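Local coordinates for acyl-CoA dehydrogenase (Thermus thermophilus, PDB 2Z1Q), which probably catalyses the FAD-dependent dehydrogenation of 2,3-saturated acyl-CoA to 2,3-dehydroacyl-CoA, passing the electrons on to an acceptor, at residues Arg40-Arg45 with Leu72-Ile77; Leu279-Gln284 with Tyr382-Ala387; Leu458-Leu463 with Gly480-Ile485; Ala510-Ala515 with Ala558-Ala563. One frame throughout, in Å; residues are numbered along the deposited sequence.

Contact 1: residues Arg40-Arg45 with Leu72-Ile77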
loop_
_atom_site.group_PDB
_atom_site.type_symbol
_atom_site.label_atom_id
_atom_site.label_comp_id
_atom_site.label_asym_id
_atom_site.label_seq_id
_atom_site.Cartn_x
_atom_site.Cartn_y
_atom_site.Cartn_z
ATOM N N ARG B 40 5.602 27.744 2.451
ATOM C CA ARG B 40 4.399 27.394 3.195
ATOM C C ARG B 40 3.279 28.400 2.914
ATOM O O ARG B 40 2.105 28.020 2.813
ATOM C CB ARG B 40 4.691 27.341 4.697
ATOM C CG ARG B 40 5.191 25.979 5.204
ATOM C CD ARG B 40 5.541 26.004 6.698
ATOM N NE ARG B 40 6.933 26.389 6.950
ATOM C CZ ARG B 40 7.313 27.291 7.854
ATOM N NH1 ARG B 40 6.406 27.915 8.598
ATOM N NH2 ARG B 40 8.601 27.576 8.017
ATOM N N THR B 41 3.644 29.673 2.775
ATOM C CA THR B 41 2.662 30.718 2.510
ATOM C C THR B 41 2.131 30.573 1.084
ATOM O O THR B 41 0.926 30.637 0.844
ATOM C CB THR B 41 3.282 32.119 2.687
ATOM O OG1 THR B 41 3.879 32.212 3.985
ATOM C CG2 THR B 41 2.216 33.199 2.554
ATOM N N PHE B 42 3.053 30.379 0.149
ATOM C CA PHE B 42 2.723 30.195 -1.259
ATOM C C PHE B 42 1.721 29.060 -1.455
ATOM O O PHE B 42 0.803 29.164 -2.268
ATOM C CB PHE B 42 3.998 29.874 -2.040
ATOM C CG PHE B 42 3.759 29.557 -3.492
ATOM C CD1 PHE B 42 3.227 30.514 -4.347
ATOM C CD2 PHE B 42 4.090 28.303 -4.007
ATOM C CE1 PHE B 42 3.030 30.235 -5.692
ATOM C CE2 PHE B 42 3.897 28.016 -5.356
ATOM C CZ PHE B 42 3.365 28.989 -6.199
ATOM N N VAL B 43 1.897 27.980 -0.697
ATOM C CA VAL B 43 1.028 26.812 -0.800
ATOM C C VAL B 43 -0.354 27.050 -0.224
ATOM O O VAL B 43 -1.366 26.777 -0.875
ATOM C CB VAL B 43 1.660 25.593 -0.088
ATOM C CG1 VAL B 43 0.696 24.413 -0.078
ATOM C CG2 VAL B 43 2.944 25.219 -0.782
ATOM N N GLU B 44 -0.398 27.554 1.000
ATOM C CA GLU B 44 -1.670 27.793 1.640
ATOM C C GLU B 44 -2.522 28.844 0.931
ATOM O O GLU B 44 -3.736 28.701 0.858
ATOM C CB GLU B 44 -1.455 28.200 3.097
ATOM C CG GLU B 44 -2.760 28.442 3.847
ATOM C CD GLU B 44 -2.601 29.412 5.003
ATOM O OE1 GLU B 44 -1.908 29.072 5.988
ATOM O OE2 GLU B 44 -3.169 30.523 4.922
ATOM N N ARG B 45 -1.905 29.886 0.392
ATOM C CA ARG B 45 -2.690 30.939 -0.237
ATOM C C ARG B 45 -2.805 30.919 -1.765
ATOM O O ARG B 45 -3.775 31.431 -2.317
ATOM C CB ARG B 45 -2.156 32.306 0.188
ATOM C CG ARG B 45 -0.876 32.688 -0.528
ATOM C CD ARG B 45 -0.467 34.127 -0.241
ATOM N NE ARG B 45 0.627 34.565 -1.106
ATOM C CZ ARG B 45 1.131 35.796 -1.109
ATOM N NH1 ARG B 45 0.644 36.719 -0.290
ATOM N NH2 ARG B 45 2.120 36.110 -1.938
ATOM N N LEU B 72 8.798 34.703 -6.660
ATOM C CA LEU B 72 9.181 34.492 -5.259
ATOM C C LEU B 72 10.612 33.982 -5.136
ATOM O O LEU B 72 11.143 33.848 -4.034
ATOM C CB LEU B 72 8.233 33.489 -4.594
ATOM C CG LEU B 72 6.794 33.937 -4.319
ATOM C CD1 LEU B 72 5.956 32.751 -3.878
ATOM C CD2 LEU B 72 6.792 35.017 -3.251
ATOM N N GLY B 73 11.219 33.691 -6.280
ATOM C CA GLY B 73 12.576 33.180 -6.312
ATOM C C GLY B 73 12.688 31.678 -6.093
ATOM O O GLY B 73 13.790 31.159 -5.960
ATOM N N LEU B 74 11.568 30.963 -6.070
ATOM C CA LEU B 74 11.621 29.517 -5.844
ATOM C C LEU B 74 12.157 28.740 -7.032
ATOM O O LEU B 74 12.597 27.600 -6.885
ATOM C CB LEU B 74 10.243 28.975 -5.461
ATOM C CG LEU B 74 9.675 29.557 -4.165
ATOM C CD1 LEU B 74 8.382 28.851 -3.810
ATOM C CD2 LEU B 74 10.691 29.407 -3.041
ATOM N N LEU B 75 12.133 29.356 -8.208
ATOM C CA LEU B 75 12.614 28.683 -9.403
ATOM C C LEU B 75 14.070 29.025 -9.721
ATOM O O LEU B 75 14.666 28.440 -10.628
ATOM C CB LEU B 75 11.721 29.045 -10.596
ATOM C CG LEU B 75 10.238 28.742 -10.383
ATOM C CD1 LEU B 75 9.440 29.235 -11.587
ATOM C CD2 LEU B 75 10.047 27.243 -10.172
ATOM N N ALA B 76 14.638 29.962 -8.966
ATOM C CA ALA B 76 16.023 30.378 -9.186
ATOM C C ALA B 76 17.010 29.887 -8.121
ATOM O O ALA B 76 18.201 30.172 -8.202
ATOM C CB ALA B 76 16.093 31.899 -9.298
ATOM N N ILE B 77 16.516 29.139 -7.138
ATOM C CA ILE B 77 17.362 28.604 -6.062
ATOM C C ILE B 77 18.590 27.829 -6.558
ATOM O O ILE B 77 19.709 28.057 -6.089
ATOM C CB ILE B 77 16.533 27.677 -5.140
ATOM C CG1 ILE B 77 15.410 28.474 -4.492
ATOM C CG2 ILE B 77 17.419 27.049 -4.070
ATOM C CD1 ILE B 77 14.426 27.610 -3.757
#
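Phe42 and Leu72 carry most of this contact, and Leu74 adds a smaller share. The CD1 methyl of Leu72 does the touching. It reaches Phe42 CD1 at 3.6 Å and also lies 3.9 Å from Phe42 CB. One methyl thus covers both the root of the side chain and the near side of the ring. The methyl comes at the ring on a slant. Phe42 gets there by turning its ring away from its own backbone N (chi1 175°), which sends it out from the helix toward the loop. Leu74 CD1 approaches the other ortho carbon, Phe42 CD2, more loosely at 4.3 Å. The contact is wholly between apolar side chains. Gly73 separates the two leucines. It has positive phi and forms the Schellman motif that ends helix 62-71. The turn brings Leu72 and Leu74 to the same ring. Phe42 and Leu74 are buried, while Leu72 is partly exposed. The contact joins helix 30-54 to the loop after helix 62-71 in the helical N-terminal domain. Phe42 also packs on Lys68 and Ala69 of helix 62-71. Leu74 rests on Ile35 and Thr39 of helix 30-54, and its carbonyl O is hydrogen-bonded to Tyr110 OH of helix 106-117.

Contact 2: residues Leu279-Gln284 with Tyr382-Ala387; sequences LELSAQ and YPIERA
Apolar packing joins Leu281 to Pro383 and Ile384. A single methyl, Leu281 CD1, makes the closest approaches. It sits 3.9 Å from Pro383 CB, and the two side chains meet at about a right angle. The same methyl lies 4.2 Å from Ile384 CB, so it touches the branch point of the isoleucine. Leu281 CG stands opposite its own carbonyl carbon (chi1 -69°), and the side chain leads out of the helix toward its partners. Contact with the backbone is a second kind of interaction. Leu281 CD1 is 3.7 Å from Ile384 N, in the first turn of helix 383-392. The methyl therefore packs against the start of that helix. Both helices belong to the all-helical C-terminal domain typical of acyl-CoA dehydrogenases, where the long helix 252-288 meets the short helix that follows the FAD-binding loop at Gly375. Ile384 is buried, and its side chain is about 10 Å from a bound FAD. It also packs on Val370 of helix 348-372 and on His373. Glu385, next to Ile384, packs on Met223 of the second subunit.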
loop_
_atom_site.group_PDB
_atom_site.type_symbol
_atom_site.label_atom_id
_atom_site.label_comp_id
_atom_site.label_asym_id
_atom_site.label_seq_id
_atom_site.Cartn_x
_atom_site.Cartn_y
_atom_site.Cartn_z
ATOM N N LEU B 279 0.279 12.821 8.261
ATOM C CA LEU B 279 0.274 12.617 9.708
ATOM C C LEU B 279 -0.605 13.670 10.384
ATOM O O LEU B 279 -1.376 13.344 11.283
ATOM C CB LEU B 279 1.702 12.682 10.272
ATOM C CG LEU B 279 2.058 11.811 11.495
ATOM C CD1 LEU B 279 3.382 12.279 12.083
ATOM C CD2 LEU B 279 0.991 11.904 12.556
ATOM N N GLU B 280 -0.502 14.926 9.946
ATOM C CA GLU B 280 -1.325 15.999 10.516
ATOM C C GLU B 280 -2.787 15.619 10.347
ATOM O O GLU B 280 -3.580 15.704 11.290
ATOM C CB GLU B 280 -1.066 17.336 9.804
ATOM C CG GLU B 280 0.380 17.789 9.840
ATOM C CD GLU B 280 0.609 19.104 9.108
ATOM O OE1 GLU B 280 1.773 19.564 9.066
ATOM O OE2 GLU B 280 -0.371 19.679 8.580
ATOM N N LEU B 281 -3.140 15.199 9.132
ATOM C CA LEU B 281 -4.508 14.794 8.833
ATOM C C LEU B 281 -4.934 13.637 9.736
ATOM O O LEU B 281 -6.031 13.651 10.289
ATOM C CB LEU B 281 -4.663 14.365 7.361
ATOM C CG LEU B 281 -4.546 15.428 6.258
ATOM C CD1 LEU B 281 -4.664 14.762 4.890
ATOM C CD2 LEU B 281 -5.632 16.474 6.419
ATOM N N SER B 282 -4.062 12.641 9.879
ATOM C CA SER B 282 -4.366 11.470 10.701
ATOM C C SER B 282 -4.513 11.841 12.183
ATOM O O SER B 282 -5.454 11.396 12.852
ATOM C CB SER B 282 -3.265 10.414 10.555
ATOM O OG SER B 282 -3.150 9.963 9.221
ATOM N N ALA B 283 -3.584 12.657 12.683
ATOM C CA ALA B 283 -3.612 13.081 14.087
ATOM C C ALA B 283 -4.879 13.872 14.359
ATOM O O ALA B 283 -5.575 13.638 15.342
ATOM C CB ALA B 283 -2.398 13.940 14.402
ATOM N N GLN B 284 -5.170 14.816 13.475
ATOM C CA GLN B 284 -6.355 15.643 13.635
ATOM C C GLN B 284 -7.621 14.824 13.651
ATOM O O GLN B 284 -8.491 15.038 14.502
ATOM C CB GLN B 284 -6.422 16.679 12.519
ATOM C CG GLN B 284 -5.321 17.699 12.628
ATOM C CD GLN B 284 -5.179 18.544 11.388
ATOM O OE1 GLN B 284 -4.511 19.572 11.412
ATOM N NE2 GLN B 284 -5.797 18.110 10.288
ATOM N N TYR B 382 -12.166 13.779 1.315
ATOM C CA TYR B 382 -11.118 13.899 2.319
ATOM C C TYR B 382 -9.754 13.876 1.645
ATOM O O TYR B 382 -9.458 12.970 0.859
ATOM C CB TYR B 382 -11.232 12.761 3.333
ATOM C CG TYR B 382 -12.428 12.898 4.242
ATOM C CD1 TYR B 382 -12.284 13.332 5.563
ATOM C CD2 TYR B 382 -13.706 12.616 3.778
ATOM C CE1 TYR B 382 -13.397 13.476 6.395
ATOM C CE2 TYR B 382 -14.825 12.759 4.598
ATOM C CZ TYR B 382 -14.666 13.185 5.901
ATOM O OH TYR B 382 -15.788 13.283 6.694
ATOM N N PRO B 383 -8.898 14.866 1.946
ATOM C CA PRO B 383 -7.559 14.965 1.359
ATOM C C PRO B 383 -6.687 13.713 1.509
ATOM O O PRO B 383 -5.823 13.460 0.670
ATOM C CB PRO B 383 -6.948 16.165 2.085
ATOM C CG PRO B 383 -8.130 16.977 2.462
ATOM C CD PRO B 383 -9.118 15.944 2.922
ATOM N N ILE B 384 -6.914 12.939 2.566
ATOM C CA ILE B 384 -6.111 11.737 2.790
ATOM C C ILE B 384 -6.274 10.755 1.636
ATOM O O ILE B 384 -5.371 9.982 1.336
ATOM C CB ILE B 384 -6.464 11.032 4.147
ATOM C CG1 ILE B 384 -5.400 9.978 4.485
ATOM C CG2 ILE B 384 -7.849 10.357 4.075
ATOM C CD1 ILE B 384 -3.971 10.527 4.560
ATOM N N GLU B 385 -7.423 10.824 0.968
ATOM C CA GLU B 385 -7.730 9.960 -0.173
ATOM C C GLU B 385 -6.820 10.316 -1.357
ATOM O O GLU B 385 -6.221 9.429 -1.987
ATOM C CB GLU B 385 -9.216 10.125 -0.510
ATOM C CG GLU B 385 -9.796 9.160 -1.516
ATOM C CD GLU B 385 -9.507 9.571 -2.934
ATOM O OE1 GLU B 385 -9.335 10.789 -3.181
ATOM O OE2 GLU B 385 -9.464 8.683 -3.807
ATOM N N ARG B 386 -6.690 11.611 -1.640
ATOM C CA ARG B 386 -5.841 12.089 -2.724
ATOM C C ARG B 386 -4.368 11.781 -2.413
ATOM O O ARG B 386 -3.606 11.398 -3.308
ATOM C CB ARG B 386 -5.997 13.602 -2.896
ATOM C CG ARG B 386 -5.400 14.163 -4.193
ATOM C CD ARG B 386 -4.740 15.529 -3.988
ATOM N NE ARG B 386 -5.448 16.373 -3.023
ATOM C CZ ARG B 386 -6.681 16.835 -3.192
ATOM N NH1 ARG B 386 -7.239 17.593 -2.252
ATOM N NH2 ARG B 386 -7.357 16.549 -4.293
ATOM N N ALA B 387 -3.970 11.942 -1.150
ATOM C CA ALA B 387 -2.579 11.701 -0.766
ATOM C C ALA B 387 -2.192 10.234 -0.961
ATOM O O ALA B 387 -1.062 9.935 -1.340
ATOM C CB ALA B 387 -2.337 12.143 0.687
#

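Contact 3: residues Leu458-Leu463 with Gly480-Ile485; sequences LMVAGL and GAVADI
No aromatic ring, amide or carboxylate takes part where Val460 and Ala461 meet Val482. The flat group nearest the contact is the peptide that links Val460 to Ala461. Val482 CG2 lies over one face of this peptide, almost directly above Ala461 N at 4.1 Å. The rest is contact between aliphatic carbons. Val482 CG2 meets Val460 CG1 at 3.6 Å and Val460 CB at 4.0 Å, so it rests on one branch of the partner valine and on the stem behind it. The two valines run past each other in opposite senses. Their first torsions are nearly the same, but they present different branches. Val460 offers CG1, which lies opposite its backbone N (chi1 178°). Val482 offers CG2, which lies opposite its own carbonyl carbon. The other branch of Val482, CG1, is turned to the alanine and comes within 4.4 Å of Ala461 CB. Val482 thus uses both methyls against two consecutive residues of helix 445-468. The small Ala461 goes with a close approach of the backbones, as Ala461 CA and Val482 CA are 6.6 Å apart. All three residues are buried. The contact joins helix 445-468 to helix 476-502, the next helix in the chain. Both segments lie within the second part of the chain assigned to the acyl-CoA dehydrogenase C-terminal family. Leu412 of helix 410-413 packs on both Ala461 and Val482, and Leu529 packs on Val460. Further along, Ile485 of helix 476-502 leans on Leu456 and Ala457 of helix 445-468.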
loop_
_atom_site.group_PDB
_atom_site.type_symbol
_atom_site.label_atom_id
_atom_site.label_comp_id
_atom_site.label_asym_id
_atom_site.label_seq_id
_atom_site.Cartn_x
_atom_site.Cartn_y
_atom_site.Cartn_z
ATOM N N LEU B 458 28.338 -5.760 5.097
ATOM C CA LEU B 458 29.649 -6.144 4.579
ATOM C C LEU B 458 29.817 -7.654 4.517
ATOM O O LEU B 458 30.373 -8.189 3.561
ATOM C CB LEU B 458 30.757 -5.538 5.445
ATOM C CG LEU B 458 31.006 -4.042 5.241
ATOM C CD1 LEU B 458 31.771 -3.445 6.419
ATOM C CD2 LEU B 458 31.767 -3.861 3.941
ATOM N N MET B 459 29.330 -8.349 5.534
ATOM C CA MET B 459 29.467 -9.795 5.568
ATOM C C MET B 459 28.728 -10.446 4.406
ATOM O O MET B 459 29.283 -11.285 3.694
ATOM C CB MET B 459 28.929 -10.351 6.886
ATOM C CG MET B 459 29.356 -11.774 7.157
ATOM S SD MET B 459 28.112 -12.666 8.111
ATOM C CE MET B 459 28.291 -11.925 9.729
ATOM N N VAL B 460 27.472 -10.062 4.217
ATOM C CA VAL B 460 26.681 -10.634 3.145
ATOM C C VAL B 460 27.219 -10.231 1.783
ATOM O O VAL B 460 27.346 -11.062 0.883
ATOM C CB VAL B 460 25.227 -10.191 3.244
ATOM C CG1 VAL B 460 24.437 -10.759 2.076
ATOM C CG2 VAL B 460 24.649 -10.646 4.566
ATOM N N ALA B 461 27.535 -8.948 1.642
ATOM C CA ALA B 461 28.056 -8.422 0.390
ATOM C C ALA B 461 29.337 -9.160 -0.002
ATOM O O ALA B 461 29.529 -9.518 -1.174
ATOM C CB ALA B 461 28.326 -6.933 0.535
ATOM N N GLY B 462 30.206 -9.388 0.983
ATOM C CA GLY B 462 31.455 -10.080 0.720
ATOM C C GLY B 462 31.232 -11.501 0.244
ATOM O O GLY B 462 31.798 -11.918 -0.766
ATOM N N LEU B 463 30.397 -12.244 0.969
ATOM C CA LEU B 463 30.094 -13.631 0.628
ATOM C C LEU B 463 29.507 -13.719 -0.773
ATOM O O LEU B 463 29.743 -14.688 -1.499
ATOM C CB LEU B 463 29.126 -14.228 1.654
ATOM C CG LEU B 463 29.703 -14.446 3.060
ATOM C CD1 LEU B 463 28.607 -14.814 4.040
ATOM C CD2 LEU B 463 30.751 -15.548 3.010
ATOM N N GLY B 480 19.414 -6.760 -3.038
ATOM C CA GLY B 480 18.319 -6.056 -2.397
ATOM C C GLY B 480 18.329 -6.171 -0.884
ATOM O O GLY B 480 18.128 -5.177 -0.177
ATOM N N ALA B 481 18.530 -7.389 -0.389
ATOM C CA ALA B 481 18.584 -7.608 1.049
ATOM C C ALA B 481 19.764 -6.771 1.580
ATOM O O ALA B 481 19.667 -6.141 2.624
ATOM C CB ALA B 481 18.778 -9.109 1.358
ATOM N N VAL B 482 20.870 -6.751 0.843
ATOM C CA VAL B 482 22.025 -5.954 1.266
ATOM C C VAL B 482 21.674 -4.459 1.308
ATOM O O VAL B 482 22.014 -3.773 2.269
ATOM C CB VAL B 482 23.237 -6.189 0.327
ATOM C CG1 VAL B 482 24.326 -5.163 0.602
ATOM C CG2 VAL B 482 23.789 -7.582 0.552
ATOM N N ALA B 483 20.979 -3.964 0.283
ATOM C CA ALA B 483 20.576 -2.558 0.221
ATOM C C ALA B 483 19.641 -2.173 1.365
ATOM O O ALA B 483 19.765 -1.092 1.937
ATOM C CB ALA B 483 19.915 -2.254 -1.142
ATOM N N ASP B 484 18.714 -3.060 1.714
ATOM C CA ASP B 484 17.787 -2.801 2.809
ATOM C C ASP B 484 18.520 -2.668 4.152
ATOM O O ASP B 484 18.083 -1.940 5.041
ATOM C CB ASP B 484 16.718 -3.892 2.870
ATOM C CG ASP B 484 15.742 -3.804 1.706
ATOM O OD1 ASP B 484 15.384 -2.662 1.348
ATOM O OD2 ASP B 484 15.337 -4.851 1.149
ATOM N N ILE B 485 19.647 -3.353 4.292
ATOM C CA ILE B 485 20.403 -3.254 5.533
ATOM C C ILE B 485 21.125 -1.902 5.547
ATOM O O ILE B 485 21.098 -1.189 6.554
ATOM C CB ILE B 485 21.399 -4.419 5.653
ATOM C CG1 ILE B 485 20.617 -5.733 5.586
ATOM C CG2 ILE B 485 22.164 -4.333 6.972
ATOM C CD1 ILE B 485 21.459 -6.968 5.654
#

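Contact 4: residues Ala510-Ala515 with Ala558-Ala563; sequences ARIYLA and ALRRQA
Arg511 lays the aliphatic part of its side chain against one methyl of Leu559. Leu559 CD1 is 3.7 Å from Arg511 CD and 3.8 Å from Arg511 CG. The arginine stem crosses the leucine nearly perpendicularly. Arg511 CG is anti to its backbone N (chi1 -171°), and the chain bends at chi3 (-59°). The bend brings the guanidinium round so that Leu559 CD2 lies at its edge, near its plane. The charge is answered by Glu446, whose OE2 forms a salt bridge with Arg511 NE. Ile512, the residue most covered in this contact, packs nearer the root of Leu559. Ile512 CG1 lies on Leu559 CB at 3.7 Å, and the two side chains pass in opposite directions. The terminal methyl goes further and touches the backbone. Ile512 CD1 is 3.7 Å from Leu559 O and 3.7 Å from Arg560 N. It also nears the stem of Arg560 at CG, 4.1 Å away. Beyond CG, Arg560 extends to a salt bridge between its NE and Glu308 OE2 of helix 300-331. The next residue, Arg561, turns away and pairs through NE with Glu477 OE2 of the second subunit. The helix axes come within 10.0 Å and cross at -139°, roughly antiparallel. This is helix-helix packing of an all-helical region. The extra helices after the usual acyl-CoA dehydrogenase core are consistent with the additional C-terminal domain of very-long-chain acyl-CoA dehydrogenases.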
loop_
_atom_site.group_PDB
_atom_site.type_symbol
_atom_site.label_atom_id
_atom_site.label_comp_id
_atom_site.label_asym_id
_atom_site.label_seq_id
_atom_site.Cartn_x
_atom_site.Cartn_y
_atom_site.Cartn_z
ATOM N N ALA B 510 13.877 7.301 17.684
ATOM C CA ALA B 510 15.058 6.641 17.168
ATOM C C ALA B 510 15.095 5.179 17.619
ATOM O O ALA B 510 15.472 4.301 16.851
ATOM C CB ALA B 510 16.297 7.369 17.640
ATOM N N ARG B 511 14.687 4.932 18.863
ATOM C CA ARG B 511 14.702 3.580 19.434
ATOM C C ARG B 511 13.667 2.676 18.761
ATOM O O ARG B 511 13.931 1.507 18.486
ATOM C CB ARG B 511 14.467 3.663 20.957
ATOM C CG ARG B 511 14.665 2.367 21.743
ATOM C CD ARG B 511 14.684 2.640 23.251
ATOM N NE ARG B 511 15.751 3.579 23.588
ATOM C CZ ARG B 511 15.561 4.776 24.134
ATOM N NH1 ARG B 511 16.603 5.556 24.390
ATOM N NH2 ARG B 511 14.334 5.190 24.432
ATOM N N ILE B 512 12.493 3.231 18.494
ATOM C CA ILE B 512 11.417 2.509 17.837
ATOM C C ILE B 512 11.855 2.039 16.451
ATOM O O ILE B 512 11.568 0.912 16.042
ATOM C CB ILE B 512 10.191 3.433 17.716
ATOM C CG1 ILE B 512 9.518 3.554 19.083
ATOM C CG2 ILE B 512 9.239 2.934 16.637
ATOM C CD1 ILE B 512 8.414 4.567 19.103
ATOM N N TYR B 513 12.570 2.905 15.743
ATOM C CA TYR B 513 13.042 2.611 14.397
ATOM C C TYR B 513 14.183 1.594 14.424
ATOM O O TYR B 513 14.199 0.630 13.643
ATOM C CB TYR B 513 13.500 3.912 13.721
ATOM C CG TYR B 513 13.887 3.725 12.283
ATOM C CD1 TYR B 513 12.931 3.824 11.275
ATOM C CD2 TYR B 513 15.180 3.343 11.932
ATOM C CE1 TYR B 513 13.242 3.542 9.962
ATOM C CE2 TYR B 513 15.507 3.049 10.602
ATOM C CZ TYR B 513 14.518 3.148 9.625
ATOM O OH TYR B 513 14.739 2.796 8.317
ATOM N N LEU B 514 15.129 1.817 15.329
ATOM C CA LEU B 514 16.284 0.943 15.499
ATOM C C LEU B 514 15.895 -0.521 15.761
ATOM O O LEU B 514 16.350 -1.429 15.056
ATOM C CB LEU B 514 17.149 1.465 16.650
ATOM C CG LEU B 514 18.321 0.580 17.072
ATOM C CD1 LEU B 514 19.197 0.322 15.865
ATOM C CD2 LEU B 514 19.120 1.245 18.185
ATOM N N ALA B 515 15.058 -0.752 16.773
ATOM C CA ALA B 515 14.623 -2.107 17.120
ATOM C C ALA B 515 14.065 -2.843 15.904
ATOM O O ALA B 515 14.476 -3.964 15.596
ATOM C CB ALA B 515 13.566 -2.060 18.223
ATOM N N ALA B 558 4.848 0.506 24.710
ATOM C CA ALA B 558 5.045 1.688 25.538
ATOM C C ALA B 558 5.602 2.844 24.724
ATOM O O ALA B 558 5.064 3.947 24.751
ATOM C CB ALA B 558 5.998 1.375 26.699
ATOM N N LEU B 559 6.678 2.591 23.993
ATOM C CA LEU B 559 7.301 3.657 23.219
ATOM C C LEU B 559 6.395 4.251 22.144
ATOM O O LEU B 559 6.325 5.471 22.008
ATOM C CB LEU B 559 8.629 3.178 22.608
ATOM C CG LEU B 559 9.746 2.787 23.594
ATOM C CD1 LEU B 559 10.999 2.386 22.822
ATOM C CD2 LEU B 559 10.076 3.950 24.507
ATOM N N ARG B 560 5.698 3.411 21.385
ATOM C CA ARG B 560 4.818 3.941 20.359
ATOM C C ARG B 560 3.717 4.760 21.015
ATOM O O ARG B 560 3.395 5.850 20.550
ATOM C CB ARG B 560 4.210 2.814 19.523
ATOM C CG ARG B 560 5.194 2.129 18.577
ATOM C CD ARG B 560 4.404 1.453 17.475
ATOM N NE ARG B 560 5.215 0.663 16.554
ATOM C CZ ARG B 560 5.469 -0.638 16.689
ATOM N NH1 ARG B 560 4.981 -1.326 17.715
ATOM N NH2 ARG B 560 6.200 -1.264 15.779
ATOM N N ARG B 561 3.153 4.261 22.113
ATOM C CA ARG B 561 2.099 5.009 22.792
ATOM C C ARG B 561 2.591 6.382 23.226
ATOM O O ARG B 561 1.847 7.362 23.176
ATOM C CB ARG B 561 1.569 4.250 24.002
ATOM C CG ARG B 561 0.671 3.083 23.643
ATOM C CD ARG B 561 -0.140 2.657 24.846
ATOM N NE ARG B 561 -1.081 1.592 24.521
ATOM C CZ ARG B 561 -2.078 1.221 25.315
ATOM N NH1 ARG B 561 -2.255 1.834 26.477
ATOM N NH2 ARG B 561 -2.894 0.239 24.954
ATOM N N GLN B 562 3.854 6.445 23.640
ATOM C CA GLN B 562 4.467 7.697 24.077
ATOM C C GLN B 562 4.549 8.687 22.901
ATOM O O GLN B 562 4.273 9.878 23.061
ATOM C CB GLN B 562 5.863 7.414 24.656
ATOM C CG GLN B 562 6.606 8.648 25.144
ATOM C CD GLN B 562 7.950 8.324 25.809
ATOM O OE1 GLN B 562 8.725 9.226 26.119
ATOM N NE2 GLN B 562 8.223 7.040 26.028
ATOM N N ALA B 563 4.925 8.175 21.730
ATOM C CA ALA B 563 5.031 8.983 20.512
ATOM C C ALA B 563 3.632 9.445 20.081
ATOM O O ALA B 563 3.430 10.605 19.719
ATOM C CB ALA B 563 5.684 8.156 19.400
#

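The four contacts follow in series along the chain without touching. Contacts 3 and 4 are linked through consecutive helices, 476-502 and 505-528, and their nearest atoms are about 7 Å apart. Contact 2 comes within about 8 Å, nearest atoms, of both contact 1 and contact 4. Contacts 1 and 3 are on opposite sides of the chain's centre, with their own centres about 41 Å apart. In contact 2 the Ile384 side chain is about 9 Å from FAD-binding Gly375. In contact 4 the Arg560 side chain is about 13 Å from an FAD. In contact 3 the Val482 side chain is about 10 Å from that of FAD-binding Gln476. Contact 1 is remote from the known FAD-binding residues.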